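Local coordinates for proto-oncogene vav (Homo sapiens, PDB 6NEW), which probably acts as a guanine nucleotide exchange factor for Rho-family GTPases such as Rac, through a DH-PH-C1 module whose C1 domain holds two zinc ions, at residues K312-F317 with E329-R335; I19-M24 with V174-R178. All blocks are in the same frame, centred on the assembly; numbering follows the deposited sequence.

Contact 1: K312-F317 with E329-R335; sequences KWSHMF and ELFFKTR
Phe317 and Phe332 meet on the face of the hairpin that turns to helix 335-352, their rings near parallel (20°) but slid apart, with 5.4 Å between centroids and little overlap. With CG between the backbone N and the carbonyl carbon (chi1 63°), the Phe317 ring is brought in toward the partner strand, where CE1 meets Leu330 CD2. On the other face Met316 lies against Phe331: CB is above the ring, a CH-pi contact 4.1 Å from the centroid, while SD sits obliquely to it as a Met-aromatic contact and rests against Glu329 CB. Farther along, Lys333 lays its extended chain across Trp313, CG 3.6 Å from the centroid of the five-membered ring, and Phe331 O comes in at the indole edge. His315 is boxed in as well: the peptide joining Thr334 to Arg335 covers one face of its imidazole, and Ser314 OG, itself bonded to Lys311 O, the opposite one. Backbone bonds tie the strands, Phe332 N bonding to His315 O at 2.8 Å and Leu330 N to Phe317 O at 3.0 Å. At the polar edge Lys333 O accepts Trp313 N at 3.1 Å and, weakly, His315 ND1, whereas His315 NE2 bonds to Asn310. Thr334 OG1 caps the next helix by bonding to Leu337 N. Such an antiparallel hairpin leading straight into a C-terminal helix is characteristic of the PH domain.

Contact 2: I19-M24 with V174-R178; sequences IYEDLM and VPMQR
Tyr20 reaches across to Arg178, its OH accepting a somewhat bent hydrogen bond of 2.8 Å from NH1. The hydroxyl lies in the guanidinium plane, and phenol and guanidinium are nearly coplanar, 22° apart, so the two groups meet at their edges without stacking. Arg178 CD lies 3.8 Å from Tyr20 CE2. Tyr20 CG is anti to the backbone N (chi1 174°), which carries the ring out from helix 19-23, its CD2/CE2 edge running along Val174 CG1 and Arg178 CD. Met24 CG, from the same segment, covers one face of the ring. Gln177 slides past in the opposite direction, its CB 4.0 Å from Tyr20 CD2. Leu23 CD1 and Val174 CG2 touch tip to tip at 3.9 Å. A phenylalanine in place of Tyr20 would probably keep much of this packing but leave Arg178 NH1 without its phenolic acceptor, weakening the hold on the short N-terminal helix.

Farther out, Glu52 forms a salt bridge with Arg178 NH2, helping to fix the guanidinium. Gln177 NE2 lies 3.5 Å from Ile19 CG2 and bonds to Met173 O, while OE1 accepts from a water weakly linked to Ile19 N. Helix 19-23 matches the inhibitory acidic-region helix of Vav proteins, whose tyrosine docks on the DH domain and is freed by phosphorylation; Tyr20 is probably that tyrosine, its contact consistent with the docked state. The two short helices run almost perpendicular, at 85°, with axes 10.2 Å apart; helix 37-71 touches both segments, Thr58 meeting Leu23 and Tyr55 meeting Met24, Pro175 and Arg178.

Contact 2 comes first along the chain and closes before contact 1 opens. Their centres lie 50 Å apart on opposite sides of the chain's centre, and their nearest atoms are about 35 Å from each other, so neither touches the other. They share no helix, strand or sheet: contact 2 places the N-terminal helix 19-23 against helix 174-179 of the helical RhoGEF domain, whereas contact 1 pairs neighbouring strands of the PH-domain sheet. The long helix 196-235 and the early strands of that sheet intervene in sequence. Contact 1 is thus internal to the PH domain, whereas contact 2 brings a segment from the N-terminal end onto the DH domain, where it probably bears on regulation of exchange.

Contact 1: K312-F317 with E329-R335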
loop_
_atom_site.group_PDB
_atom_site.type_symbol
_atom_site.label_atom_id
_atom_site.label_comp_id
_atom_site.label_asym_id
_atom_site.label_seq_id
_atom_site.Cartn_x
_atom_site.Cartn_y
_atom_site.Cartn_z
ATOM N N LYS A 312 2.589 28.994 26.266
ATOM C CA LYS A 312 3.406 28.122 25.414
ATOM C C LYS A 312 4.312 27.205 26.220
ATOM O O LYS A 312 4.837 27.634 27.247
ATOM C CB LYS A 312 4.172 28.924 24.354
ATOM C CG LYS A 312 3.313 29.094 23.103
ATOM C CD LYS A 312 3.730 30.209 22.174
ATOM C CE LYS A 312 2.565 30.662 21.311
ATOM N NZ LYS A 312 2.241 29.702 20.217
ATOM N N TRP A 313 4.387 25.912 25.818
ATOM C CA TRP A 313 5.170 24.834 26.449
ATOM C C TRP A 313 4.548 24.266 27.756
ATOM O O TRP A 313 5.218 23.517 28.476
ATOM C CB TRP A 313 6.642 25.245 26.681
ATOM C CG TRP A 313 7.466 25.351 25.435
ATOM C CD1 TRP A 313 8.038 26.479 24.921
ATOM C CD2 TRP A 313 7.839 24.278 24.565
ATOM N NE1 TRP A 313 8.746 26.176 23.783
ATOM C CE2 TRP A 313 8.642 24.830 23.540
ATOM C CE3 TRP A 313 7.580 22.895 24.554
ATOM C CZ2 TRP A 313 9.195 24.046 22.521
ATOM C CZ3 TRP A 313 8.117 22.124 23.538
ATOM C CH2 TRP A 313 8.908 22.698 22.533
ATOM N N SER A 314 3.288 24.615 28.062
ATOM C CA SER A 314 2.604 24.155 29.276
ATOM C C SER A 314 1.671 22.958 28.998
ATOM O O SER A 314 1.129 22.364 29.933
ATOM C CB SER A 314 1.810 25.297 29.906
ATOM O OG SER A 314 0.647 25.594 29.148
ATOM N N HIS A 315 1.490 22.615 27.725
ATOM C CA HIS A 315 0.605 21.543 27.317
ATOM C C HIS A 315 1.257 20.175 27.470
ATOM O O HIS A 315 2.181 19.826 26.730
ATOM C CB HIS A 315 0.091 21.811 25.910
ATOM C CG HIS A 315 -0.417 23.204 25.756
ATOM N ND1 HIS A 315 0.403 24.222 25.298
ATOM C CD2 HIS A 315 -1.622 23.720 26.081
ATOM C CE1 HIS A 315 -0.344 25.311 25.307
ATOM N NE2 HIS A 315 -1.567 25.061 25.784
ATOM N N MET A 316 0.780 19.417 28.469
ATOM C CA MET A 316 1.324 18.117 28.803
ATOM C C MET A 316 0.318 16.952 28.880
ATOM O O MET A 316 -0.875 17.134 29.078
ATOM C CB MET A 316 2.112 18.212 30.131
ATOM C CG MET A 316 2.134 16.895 30.889
ATOM S SD MET A 316 2.835 16.761 32.530
ATOM C CE MET A 316 1.912 18.044 33.416
ATOM N N PHE A 317 0.864 15.742 28.734
ATOM C CA PHE A 317 0.297 14.436 28.976
ATOM C C PHE A 317 1.438 13.609 29.523
ATOM O O PHE A 317 2.613 13.966 29.342
ATOM C CB PHE A 317 -0.398 13.803 27.775
ATOM C CG PHE A 317 0.388 13.471 26.534
ATOM C CD1 PHE A 317 1.066 12.255 26.421
ATOM C CD2 PHE A 317 0.349 14.310 25.424
ATOM C CE1 PHE A 317 1.751 11.923 25.245
ATOM C CE2 PHE A 317 1.016 13.969 24.244
ATOM C CZ PHE A 317 1.733 12.794 24.170
ATOM N N GLU A 329 6.898 13.119 31.444
ATOM C CA GLU A 329 5.973 14.249 31.294
ATOM C C GLU A 329 6.368 14.859 29.964
ATOM O O GLU A 329 7.537 15.186 29.767
ATOM C CB GLU A 329 6.144 15.299 32.402
ATOM C CG GLU A 329 5.791 14.847 33.811
ATOM C CD GLU A 329 5.652 16.013 34.777
ATOM O OE1 GLU A 329 6.407 17.000 34.623
ATOM O OE2 GLU A 329 4.797 15.940 35.691
ATOM N N LEU A 330 5.422 14.940 29.040
ATOM C CA LEU A 330 5.697 15.379 27.689
ATOM C C LEU A 330 5.055 16.716 27.468
ATOM O O LEU A 330 3.827 16.836 27.553
ATOM C CB LEU A 330 5.195 14.306 26.674
ATOM C CG LEU A 330 6.158 13.173 26.219
ATOM C CD1 LEU A 330 6.851 12.505 27.362
ATOM C CD2 LEU A 330 5.411 12.108 25.479
ATOM N N PHE A 331 5.890 17.733 27.194
ATOM C CA PHE A 331 5.405 19.106 26.995
ATOM C C PHE A 331 5.522 19.539 25.545
ATOM O O PHE A 331 6.598 19.441 24.950
ATOM C CB PHE A 331 6.129 20.111 27.908
ATOM C CG PHE A 331 5.993 19.857 29.386
ATOM C CD1 PHE A 331 6.874 19.001 30.047
ATOM C CD2 PHE A 331 5.030 20.531 30.137
ATOM C CE1 PHE A 331 6.755 18.780 31.419
ATOM C CE2 PHE A 331 4.912 20.315 31.510
ATOM C CZ PHE A 331 5.764 19.430 32.141
ATOM N N PHE A 332 4.411 20.025 25.002
ATOM C CA PHE A 332 4.304 20.517 23.634
ATOM C C PHE A 332 4.095 22.043 23.651
ATOM O O PHE A 332 3.572 22.574 24.644
ATOM C CB PHE A 332 3.201 19.756 22.867
ATOM C CG PHE A 332 3.557 18.290 22.847
ATOM C CD1 PHE A 332 4.493 17.800 21.943
ATOM C CD2 PHE A 332 3.061 17.420 23.821
ATOM C CE1 PHE A 332 4.896 16.471 21.993
ATOM C CE2 PHE A 332 3.491 16.107 23.884
ATOM C CZ PHE A 332 4.380 15.628 22.950
ATOM N N LYS A 333 4.566 22.741 22.595
ATOM C CA LYS A 333 4.476 24.198 22.519
ATOM C C LYS A 333 3.033 24.689 22.508
ATOM O O LYS A 333 2.730 25.637 23.226
ATOM C CB LYS A 333 5.296 24.779 21.356
ATOM C CG LYS A 333 5.878 26.146 21.691
ATOM C CD LYS A 333 6.580 26.797 20.522
ATOM C CE LYS A 333 7.382 27.981 21.008
ATOM N NZ LYS A 333 7.516 29.032 19.966
ATOM N N THR A 334 2.139 24.000 21.783
ATOM C CA THR A 334 0.717 24.349 21.695
ATOM C C THR A 334 -0.206 23.223 22.166
ATOM O O THR A 334 0.237 22.088 22.365
ATOM C CB THR A 334 0.332 24.752 20.264
ATOM O OG1 THR A 334 0.433 23.624 19.393
ATOM C CG2 THR A 334 1.143 25.928 19.737
ATOM N N ARG A 335 -1.508 23.557 22.311
ATOM C CA ARG A 335 -2.585 22.654 22.704
ATOM C C ARG A 335 -2.887 21.708 21.535
ATOM O O ARG A 335 -3.161 20.534 21.769
ATOM C CB ARG A 335 -3.840 23.476 23.090
ATOM C CG ARG A 335 -5.121 22.688 23.360
ATOM C CD ARG A 335 -5.235 22.227 24.799
ATOM N NE ARG A 335 -6.496 21.519 25.025
ATOM C CZ ARG A 335 -7.637 22.093 25.401
ATOM N NH1 ARG A 335 -7.694 23.406 25.609
ATOM N NH2 ARG A 335 -8.730 21.361 25.574
#

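Contact 2: I19-M24 with V174-R178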
loop_
_atom_site.group_PDB
_atom_site.type_symbol
_atom_site.label_atom_id
_atom_site.label_comp_id
_atom_site.label_asym_id
_atom_site.label_seq_id
_atom_site.Cartn_x
_atom_site.Cartn_y
_atom_site.Cartn_z
ATOM N N ILE A 19 -5.182 9.841 -20.173
ATOM C CA ILE A 19 -4.345 8.994 -21.068
ATOM C C ILE A 19 -4.998 7.607 -21.341
ATOM O O ILE A 19 -5.073 7.183 -22.500
ATOM C CB ILE A 19 -2.836 8.886 -20.636
ATOM C CG1 ILE A 19 -1.938 8.396 -21.789
ATOM C CG2 ILE A 19 -2.594 8.071 -19.361
ATOM C CD1 ILE A 19 -1.422 9.518 -22.629
ATOM N N TYR A 20 -5.521 6.965 -20.280
ATOM C CA TYR A 20 -6.221 5.685 -20.319
ATOM C C TYR A 20 -7.564 5.868 -21.049
ATOM O O TYR A 20 -7.936 5.004 -21.838
ATOM C CB TYR A 20 -6.418 5.140 -18.881
ATOM C CG TYR A 20 -7.258 3.880 -18.781
ATOM C CD1 TYR A 20 -8.646 3.949 -18.684
ATOM C CD2 TYR A 20 -6.663 2.621 -18.752
ATOM C CE1 TYR A 20 -9.424 2.797 -18.606
ATOM C CE2 TYR A 20 -7.432 1.461 -18.650
ATOM C CZ TYR A 20 -8.814 1.555 -18.586
ATOM O OH TYR A 20 -9.593 0.429 -18.497
ATOM N N GLU A 21 -8.276 6.992 -20.793
ATOM C CA GLU A 21 -9.568 7.316 -21.416
ATOM C C GLU A 21 -9.440 7.524 -22.932
ATOM O O GLU A 21 -10.286 7.037 -23.687
ATOM C CB GLU A 21 -10.213 8.541 -20.744
ATOM N N ASP A 22 -8.363 8.221 -23.367
ATOM C CA ASP A 22 -8.043 8.496 -24.773
ATOM C C ASP A 22 -7.621 7.200 -25.462
ATOM O O ASP A 22 -7.970 6.985 -26.622
ATOM C CB ASP A 22 -6.927 9.558 -24.891
ATOM C CG ASP A 22 -6.668 10.094 -26.296
ATOM O OD1 ASP A 22 -7.513 9.862 -27.193
ATOM O OD2 ASP A 22 -5.638 10.777 -26.490
ATOM N N LEU A 23 -6.890 6.335 -24.733
ATOM C CA LEU A 23 -6.425 5.029 -25.202
ATOM C C LEU A 23 -7.617 4.069 -25.377
ATOM O O LEU A 23 -7.648 3.319 -26.350
ATOM C CB LEU A 23 -5.411 4.451 -24.196
ATOM C CG LEU A 23 -4.621 3.219 -24.627
ATOM C CD1 LEU A 23 -3.188 3.342 -24.214
ATOM C CD2 LEU A 23 -5.177 1.971 -24.000
ATOM N N MET A 24 -8.585 4.096 -24.435
ATOM C CA MET A 24 -9.770 3.232 -24.452
ATOM C C MET A 24 -10.972 3.835 -25.202
ATOM O O MET A 24 -12.024 3.190 -25.261
ATOM C CB MET A 24 -10.171 2.792 -23.030
ATOM C CG MET A 24 -9.099 2.009 -22.286
ATOM S SD MET A 24 -8.571 0.471 -23.075
ATOM C CE MET A 24 -7.312 -0.024 -21.964
ATOM N N VAL A 174 -0.382 3.666 -17.938
ATOM C CA VAL A 174 -1.553 2.884 -18.352
ATOM C C VAL A 174 -1.729 1.606 -17.476
ATOM O O VAL A 174 -2.853 1.418 -16.997
ATOM C CB VAL A 174 -1.567 2.584 -19.886
ATOM C CG1 VAL A 174 -2.799 1.776 -20.290
ATOM C CG2 VAL A 174 -1.478 3.869 -20.704
ATOM N N PRO A 175 -0.695 0.746 -17.223
ATOM C CA PRO A 175 -0.927 -0.467 -16.414
ATOM C C PRO A 175 -1.449 -0.246 -14.987
ATOM O O PRO A 175 -2.223 -1.079 -14.510
ATOM C CB PRO A 175 0.436 -1.166 -16.418
ATOM C CG PRO A 175 1.114 -0.660 -17.624
ATOM C CD PRO A 175 0.701 0.778 -17.703
ATOM N N MET A 176 -1.054 0.864 -14.315
ATOM C CA MET A 176 -1.543 1.175 -12.966
ATOM C C MET A 176 -3.041 1.462 -13.050
ATOM O O MET A 176 -3.814 0.911 -12.267
ATOM C CB MET A 176 -0.794 2.366 -12.310
ATOM C CG MET A 176 -1.146 2.549 -10.812
ATOM S SD MET A 176 -0.905 4.192 -10.061
ATOM C CE MET A 176 -2.338 5.081 -10.751
ATOM N N GLN A 177 -3.442 2.277 -14.039
ATOM C CA GLN A 177 -4.831 2.655 -14.266
ATOM C C GLN A 177 -5.725 1.474 -14.625
ATOM O O GLN A 177 -6.855 1.437 -14.153
ATOM C CB GLN A 177 -4.936 3.781 -15.294
ATOM C CG GLN A 177 -4.464 5.097 -14.722
ATOM C CD GLN A 177 -4.356 6.150 -15.758
ATOM O OE1 GLN A 177 -5.137 7.071 -15.738
ATOM N NE2 GLN A 177 -3.395 6.042 -16.667
ATOM N N ARG A 178 -5.209 0.492 -15.393
ATOM C CA ARG A 178 -5.971 -0.693 -15.788
ATOM C C ARG A 178 -6.355 -1.598 -14.617
ATOM O O ARG A 178 -7.544 -1.909 -14.470
ATOM C CB ARG A 178 -5.260 -1.497 -16.894
ATOM C CG ARG A 178 -6.042 -2.719 -17.387
ATOM C CD ARG A 178 -7.243 -2.334 -18.244
ATOM N NE ARG A 178 -8.021 -3.507 -18.648
ATOM C CZ ARG A 178 -9.304 -3.459 -18.986
ATOM N NH1 ARG A 178 -9.968 -2.315 -18.957
ATOM N NH2 ARG A 178 -9.937 -4.570 -19.338
HETATM O O HOH W 1 -4.884 9.791 -16.792
#